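Local coordinates for protein putative metalloprotease II (Bacteroides fragilis, PDB 4ON1) that probably acts as a zinc-dependent metalloendopeptidase, here apparently in a latent form with an aspartate as an extra zinc ligand, at residues M26-L31 against Y106-K110; G253-E259 against R288-S294. All coordinates share one frame; numbering follows the deposited sequence.

Interaction 1 of 2, residues M26-L31 against Y106-K110; sequences MDYEDL and YIVYK
The first turn of helix 28-35 packs on strand 102-109, within the N-terminal domain of the fragilysin family. A capping box starts this helix: D27 is the N-cap, and D30 OD2 accepts from D27 N at 3.1 Å, while the return bond from D30 N to D27 OD1 is weak. V108 points at this turn. Its CG1 reaches the backbone of D27, 3.8 Å from D27 C. Its CG2 reaches 3.8 Å from L31 CD2. M26 runs out extended beyond CG, which puts CE 3.6 Å from Y106 CB, and the two side chains cross at about a right angle. L21 and A93 also touch L31, so this apolar patch continues beyond the two segments. With chi1 at 176°, Y28 CG swings opposite the backbone N, which carries the ring out to K110. K110 crosses the ring obliquely and sets CB over one face, offset toward the rim, in a CH-pi contact 3.8 Å from the Y28 ring centroid. The hydroxyl of Y28 bonds to S89 O, which fixes the far end of the ring. A water joins the backbones: it accepts from Y28 N at 3.1 Å and donates to Y109 O at 3.0 Å.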
loop_
_atom_site.group_PDB
_atom_site.type_symbol
_atom_site.label_atom_id
_atom_site.label_comp_id
_atom_site.label_asym_id
_atom_site.label_seq_id
_atom_site.Cartn_x
_atom_site.Cartn_y
_atom_site.Cartn_z
ATOM N N MET A 26 17.397 0.134 16.100
ATOM C CA MET A 26 16.891 -1.175 15.700
ATOM C C MET A 26 17.311 -1.529 14.275
ATOM O O MET A 26 17.407 -0.658 13.406
ATOM C CB MET A 26 15.367 -1.219 15.811
ATOM C CG MET A 26 14.660 -0.428 14.739
ATOM S SD MET A 26 12.874 -0.569 14.832
ATOM C CE MET A 26 12.439 0.504 13.463
ATOM N N ASP A 27 17.585 -2.806 14.042
ATOM C CA ASP A 27 17.699 -3.299 12.677
ATOM C C ASP A 27 16.653 -4.398 12.470
ATOM O O ASP A 27 15.786 -4.583 13.330
ATOM C CB ASP A 27 19.117 -3.786 12.370
ATOM C CG ASP A 27 19.580 -4.890 13.294
ATOM O OD1 ASP A 27 18.748 -5.476 14.018
ATOM O OD2 ASP A 27 20.796 -5.182 13.288
ATOM N N TYR A 28 16.727 -5.109 11.347
ATOM C CA TYR A 28 15.698 -6.090 11.004
ATOM C C TYR A 28 15.449 -7.105 12.119
ATOM O O TYR A 28 14.302 -7.373 12.467
ATOM C CB TYR A 28 16.050 -6.844 9.709
ATOM C CG TYR A 28 15.033 -7.924 9.386
ATOM C CD1 TYR A 28 13.832 -7.609 8.760
ATOM C CD2 TYR A 28 15.261 -9.252 9.734
ATOM C CE1 TYR A 28 12.888 -8.589 8.480
ATOM C CE2 TYR A 28 14.322 -10.243 9.455
ATOM C CZ TYR A 28 13.140 -9.902 8.828
ATOM O OH TYR A 28 12.214 -10.882 8.551
ATOM N N GLU A 29 16.505 -7.685 12.677
ATOM C CA GLU A 29 16.292 -8.719 13.683
ATOM C C GLU A 29 15.592 -8.191 14.936
ATOM O O GLU A 29 14.834 -8.921 15.569
ATOM C CB GLU A 29 17.613 -9.392 14.056
ATOM C CG GLU A 29 18.179 -10.257 12.932
ATOM C CD GLU A 29 17.240 -11.402 12.532
ATOM O OE1 GLU A 29 17.203 -11.757 11.331
ATOM O OE2 GLU A 29 16.551 -11.959 13.417
ATOM N N ASP A 30 15.832 -6.931 15.293
ATOM C CA ASP A 30 15.118 -6.336 16.426
ATOM C C ASP A 30 13.617 -6.227 16.166
ATOM O O ASP A 30 12.801 -6.706 16.956
ATOM C CB ASP A 30 15.658 -4.947 16.738
ATOM C CG ASP A 30 17.088 -4.975 17.238
ATOM O OD1 ASP A 30 17.442 -5.892 18.009
ATOM O OD2 ASP A 30 17.853 -4.071 16.852
ATOM N N LEU A 31 13.261 -5.582 15.062
ATOM C CA LEU A 31 11.855 -5.347 14.748
ATOM C C LEU A 31 11.147 -6.660 14.435
ATOM O O LEU A 31 10.051 -6.908 14.942
ATOM C CB LEU A 31 11.719 -4.371 13.580
ATOM C CG LEU A 31 10.280 -4.057 13.166
ATOM C CD1 LEU A 31 9.418 -3.738 14.386
ATOM C CD2 LEU A 31 10.256 -2.906 12.173
ATOM N N TYR A 106 9.434 3.749 9.449
ATOM C CA TYR A 106 10.723 3.161 9.828
ATOM C C TYR A 106 10.910 1.884 9.027
ATOM O O TYR A 106 10.059 1.001 9.073
ATOM C CB TYR A 106 10.799 2.863 11.331
ATOM C CG TYR A 106 10.592 4.062 12.225
ATOM C CD1 TYR A 106 11.673 4.750 12.754
ATOM C CD2 TYR A 106 9.316 4.501 12.547
ATOM C CE1 TYR A 106 11.489 5.844 13.575
ATOM C CE2 TYR A 106 9.119 5.597 13.365
ATOM C CZ TYR A 106 10.210 6.265 13.875
ATOM O OH TYR A 106 10.019 7.359 14.692
ATOM N N ILE A 107 12.018 1.792 8.291
ATOM C CA ILE A 107 12.215 0.707 7.336
ATOM C C ILE A 107 13.508 -0.053 7.645
ATOM O O ILE A 107 14.579 0.552 7.770
ATOM C CB ILE A 107 12.251 1.263 5.887
ATOM C CG1 ILE A 107 10.952 2.021 5.576
ATOM C CG2 ILE A 107 12.527 0.158 4.871
ATOM C CD1 ILE A 107 11.115 3.115 4.519
ATOM N N VAL A 108 13.398 -1.370 7.798
ATOM C CA VAL A 108 14.554 -2.229 8.030
ATOM C C VAL A 108 14.547 -3.420 7.078
ATOM O O VAL A 108 13.567 -4.150 6.998
ATOM C CB VAL A 108 14.602 -2.744 9.501
ATOM C CG1 VAL A 108 14.972 -1.633 10.442
ATOM C CG2 VAL A 108 13.259 -3.340 9.928
ATOM N N TYR A 109 15.655 -3.614 6.366
ATOM C CA TYR A 109 15.835 -4.772 5.493
ATOM C C TYR A 109 16.801 -5.771 6.110
ATOM O O TYR A 109 17.774 -5.381 6.745
ATOM C CB TYR A 109 16.350 -4.337 4.122
ATOM C CG TYR A 109 15.253 -3.920 3.170
ATOM C CD1 TYR A 109 14.542 -2.742 3.367
ATOM C CD2 TYR A 109 14.937 -4.704 2.070
ATOM C CE1 TYR A 109 13.536 -2.364 2.494
ATOM C CE2 TYR A 109 13.948 -4.331 1.191
ATOM C CZ TYR A 109 13.248 -3.163 1.409
ATOM O OH TYR A 109 12.261 -2.800 0.532
ATOM N N LYS A 110 16.532 -7.061 5.935
ATOM C CA LYS A 110 17.391 -8.074 6.538
ATOM C C LYS A 110 18.775 -8.082 5.901
ATOM O O LYS A 110 19.795 -8.158 6.595
ATOM C CB LYS A 110 16.766 -9.462 6.437
ATOM C CG LYS A 110 17.644 -10.535 7.063
ATOM C CD LYS A 110 16.965 -11.894 7.112
ATOM C CE LYS A 110 16.534 -12.343 5.735
ATOM N NZ LYS A 110 15.929 -13.708 5.765
HETATM O O HOH W 1 18.369 -3.673 9.092
#

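Interaction 2 of 2, residues G253-E259 against R288-S294; sequences GGASDYE and RDGTWDS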
loop_
_atom_site.group_PDB
_atom_site.type_symbol
_atom_site.label_atom_id
_atom_site.label_comp_id
_atom_site.label_asym_id
_atom_site.label_seq_id
_atom_site.Cartn_x
_atom_site.Cartn_y
_atom_site.Cartn_z
ATOM N N GLY A 253 7.567 -0.581 -19.416
ATOM C CA GLY A 253 6.862 0.594 -19.914
ATOM C C GLY A 253 7.791 1.797 -19.988
ATOM O O GLY A 253 8.856 1.790 -19.361
ATOM N N GLY A 254 7.440 2.813 -20.778
ATOM C CA GLY A 254 8.264 4.012 -20.817
ATOM C C GLY A 254 7.899 4.922 -19.656
ATOM O O GLY A 254 6.786 4.856 -19.121
ATOM N N ALA A 255 8.815 5.810 -19.291
ATOM C CA ALA A 255 8.624 6.650 -18.108
ATOM C C ALA A 255 7.519 7.704 -18.219
ATOM O O ALA A 255 6.811 7.973 -17.246
ATOM C CB ALA A 255 9.943 7.331 -17.759
ATOM N N SER A 256 7.366 8.287 -19.404
ATOM C CA SER A 256 6.403 9.367 -19.603
ATOM C C SER A 256 5.104 8.898 -20.241
ATOM O O SER A 256 4.241 9.718 -20.555
ATOM C CB SER A 256 7.018 10.466 -20.471
ATOM O OG SER A 256 7.207 9.997 -21.798
ATOM N N ASP A 257 4.971 7.586 -20.426
ATOM C CA ASP A 257 3.843 7.010 -21.159
ATOM C C ASP A 257 2.473 7.505 -20.706
ATOM O O ASP A 257 2.265 7.855 -19.547
ATOM C CB ASP A 257 3.863 5.485 -21.050
ATOM C CG ASP A 257 4.970 4.851 -21.869
ATOM O OD1 ASP A 257 5.821 5.595 -22.406
ATOM O OD2 ASP A 257 4.987 3.604 -21.967
ATOM N N TYR A 258 1.538 7.491 -21.646
ATOM C CA TYR A 258 0.182 7.947 -21.412
ATOM C C TYR A 258 -0.578 6.809 -20.769
ATOM O O TYR A 258 -0.451 5.657 -21.196
ATOM C CB TYR A 258 -0.475 8.364 -22.717
ATOM C CG TYR A 258 -1.920 8.773 -22.590
ATOM C CD1 TYR A 258 -2.330 9.673 -21.612
ATOM C CD2 TYR A 258 -2.873 8.271 -23.460
ATOM C CE1 TYR A 258 -3.652 10.057 -21.505
ATOM C CE2 TYR A 258 -4.194 8.653 -23.367
ATOM C CZ TYR A 258 -4.579 9.540 -22.385
ATOM O OH TYR A 258 -5.896 9.915 -22.290
ATOM N N GLU A 259 -1.344 7.129 -19.731
ATOM C CA GLU A 259 -1.944 6.117 -18.870
ATOM C C GLU A 259 -2.885 5.169 -19.615
ATOM O O GLU A 259 -2.908 3.974 -19.317
ATOM C CB GLU A 259 -2.661 6.781 -17.686
ATOM C CG GLU A 259 -3.758 7.773 -18.056
ATOM C CD GLU A 259 -3.249 9.212 -18.083
ATOM O OE1 GLU A 259 -2.019 9.420 -18.162
ATOM O OE2 GLU A 259 -4.081 10.139 -18.016
ATOM N N ARG A 288 4.737 0.415 -10.538
ATOM C CA ARG A 288 6.051 0.996 -10.801
ATOM C C ARG A 288 6.344 2.032 -9.737
ATOM O O ARG A 288 5.426 2.504 -9.063
ATOM C CB ARG A 288 6.112 1.639 -12.183
ATOM C CG ARG A 288 5.089 2.758 -12.350
ATOM C CD ARG A 288 5.446 3.708 -13.477
ATOM N NE ARG A 288 5.749 3.010 -14.724
ATOM C CZ ARG A 288 5.962 3.622 -15.884
ATOM N NH1 ARG A 288 5.879 4.944 -15.959
ATOM N NH2 ARG A 288 6.245 2.913 -16.968
ATOM N N ASP A 289 7.613 2.380 -9.563
ATOM C CA ASP A 289 7.929 3.410 -8.587
ATOM C C ASP A 289 7.535 4.791 -9.107
ATOM O O ASP A 289 7.132 5.657 -8.335
ATOM C CB ASP A 289 9.407 3.401 -8.230
ATOM C CG ASP A 289 9.733 4.405 -7.157
ATOM O OD1 ASP A 289 10.398 5.412 -7.462
ATOM O OD2 ASP A 289 9.293 4.201 -6.009
ATOM N N GLY A 290 7.654 4.980 -10.418
ATOM C CA GLY A 290 7.415 6.267 -11.039
ATOM C C GLY A 290 5.960 6.575 -11.335
ATOM O O GLY A 290 5.051 6.071 -10.678
ATOM N N THR A 291 5.744 7.422 -12.336
ATOM C CA THR A 291 4.410 7.887 -12.683
ATOM C C THR A 291 4.178 7.805 -14.182
ATOM O O THR A 291 5.037 7.339 -14.926
ATOM C CB THR A 291 4.193 9.340 -12.248
ATOM O OG1 THR A 291 5.223 10.156 -12.821
ATOM C CG2 THR A 291 4.217 9.458 -10.730
ATOM N N TRP A 292 3.014 8.274 -14.620
ATOM C CA TRP A 292 2.703 8.341 -16.039
ATOM C C TRP A 292 2.428 9.776 -16.459
ATOM O O TRP A 292 2.289 10.662 -15.609
ATOM C CB TRP A 292 1.506 7.449 -16.379
ATOM C CG TRP A 292 1.808 5.999 -16.209
ATOM C CD1 TRP A 292 2.246 5.136 -17.173
ATOM C CD2 TRP A 292 1.729 5.242 -14.995
ATOM N NE1 TRP A 292 2.435 3.886 -16.634
ATOM C CE2 TRP A 292 2.127 3.925 -15.300
ATOM C CE3 TRP A 292 1.359 5.551 -13.683
ATOM C CZ2 TRP A 292 2.155 2.915 -14.339
ATOM C CZ3 TRP A 292 1.390 4.550 -12.732
ATOM C CH2 TRP A 292 1.783 3.246 -13.065
ATOM N N ASP A 293 2.363 9.995 -17.769
ATOM C CA ASP A 293 2.031 11.300 -18.331
ATOM C C ASP A 293 2.907 12.410 -17.750
ATOM O O ASP A 293 2.393 13.379 -17.185
ATOM C CB ASP A 293 0.553 11.632 -18.099
ATOM C CG ASP A 293 0.067 12.766 -18.985
ATOM O OD1 ASP A 293 0.445 12.791 -20.177
ATOM O OD2 ASP A 293 -0.678 13.638 -18.489
ATOM N N SER A 294 4.223 12.241 -17.865
ATOM C CA SER A 294 5.186 13.243 -17.406
ATOM C C SER A 294 4.915 13.738 -15.982
ATOM O O SER A 294 4.933 14.941 -15.725
ATOM C CB SER A 294 5.201 14.428 -18.371
ATOM O OG SER A 294 5.453 13.982 -19.691
HETATM O O HOH W 2 7.780 7.544 -14.161
HETATM O O HOH W 3 5.831 10.053 -15.593
#
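R288 reaches across to the 253-259 loop with its guanidinium edge-on to the peptide carbonyls. This ties two loops of the metallopeptidase region together, the one before helix 259-271 and the one after strand 284-288. NH1 and NH2 of R288 both bond to G254 O, end-on and from the same face of the carbonyl plane. The bond from R288 NH2 to G254 O is 3.0 Å long and fairly straight (159°), and the oxygen lies almost in the guanidinium plane. The NH1 bond is longer and more bent. R288 NH1 also donates to T291 O at 2.7 Å, so the arginine braces its own loop. The chain bends at chi3 (50°), which folds the guanidinium back over W292. W292 NE1 sits over the centre of one guanidinium face, and R288 CD lies above the indole nearer its rim. The indole turns its edge to the other loop, with D257 O near its plane and 3.3 Å from W292 CB. The same D257 O accepts from D293 N at 2.8 Å, a fairly straight bond. D257 OD2 accepts from G254 N and closes the 253-259 loop on itself. E259 bends at chi2 and brings OE1 to 3.4 Å from D293 CB. The two carboxylates are like charges, their planes 72° apart, with E259 OE1 4.4 Å from D293 OD2. T297 OG1 gives E259 OE1 a weak hydrogen bond. A255 O and T291 O, both acceptors, are 3.0 Å apart. Two waters supply hydrogens to A255 O and probably offset this closeness. E210 forms a salt bridge with R288 NE and probably balances the arginine's charge, while the guanidinium would polarise the G254 and T291 carbonyls.

In the fold
The two contacts lie in different parts of the chain. Interaction 1 belongs to the N-terminal domain and interaction 2 to the metallopeptidase region. Their centres are 31 Å apart, and their nearest atoms are about 10 Å apart without touching. Interaction 1 is away from the zinc site. Interaction 2 comes closer: the side chain of E259 is about 11 Å from the zinc ion and about 7 Å from the side chain of D176. The metal is held by H334, H338 and H344 of the catalytic region and by D176, consistent with a latent zymogen. D289, which takes no part in interaction 2 itself, bonds to Y121 of helix 112-126, and so links segment 288-294 to the N-terminal domain.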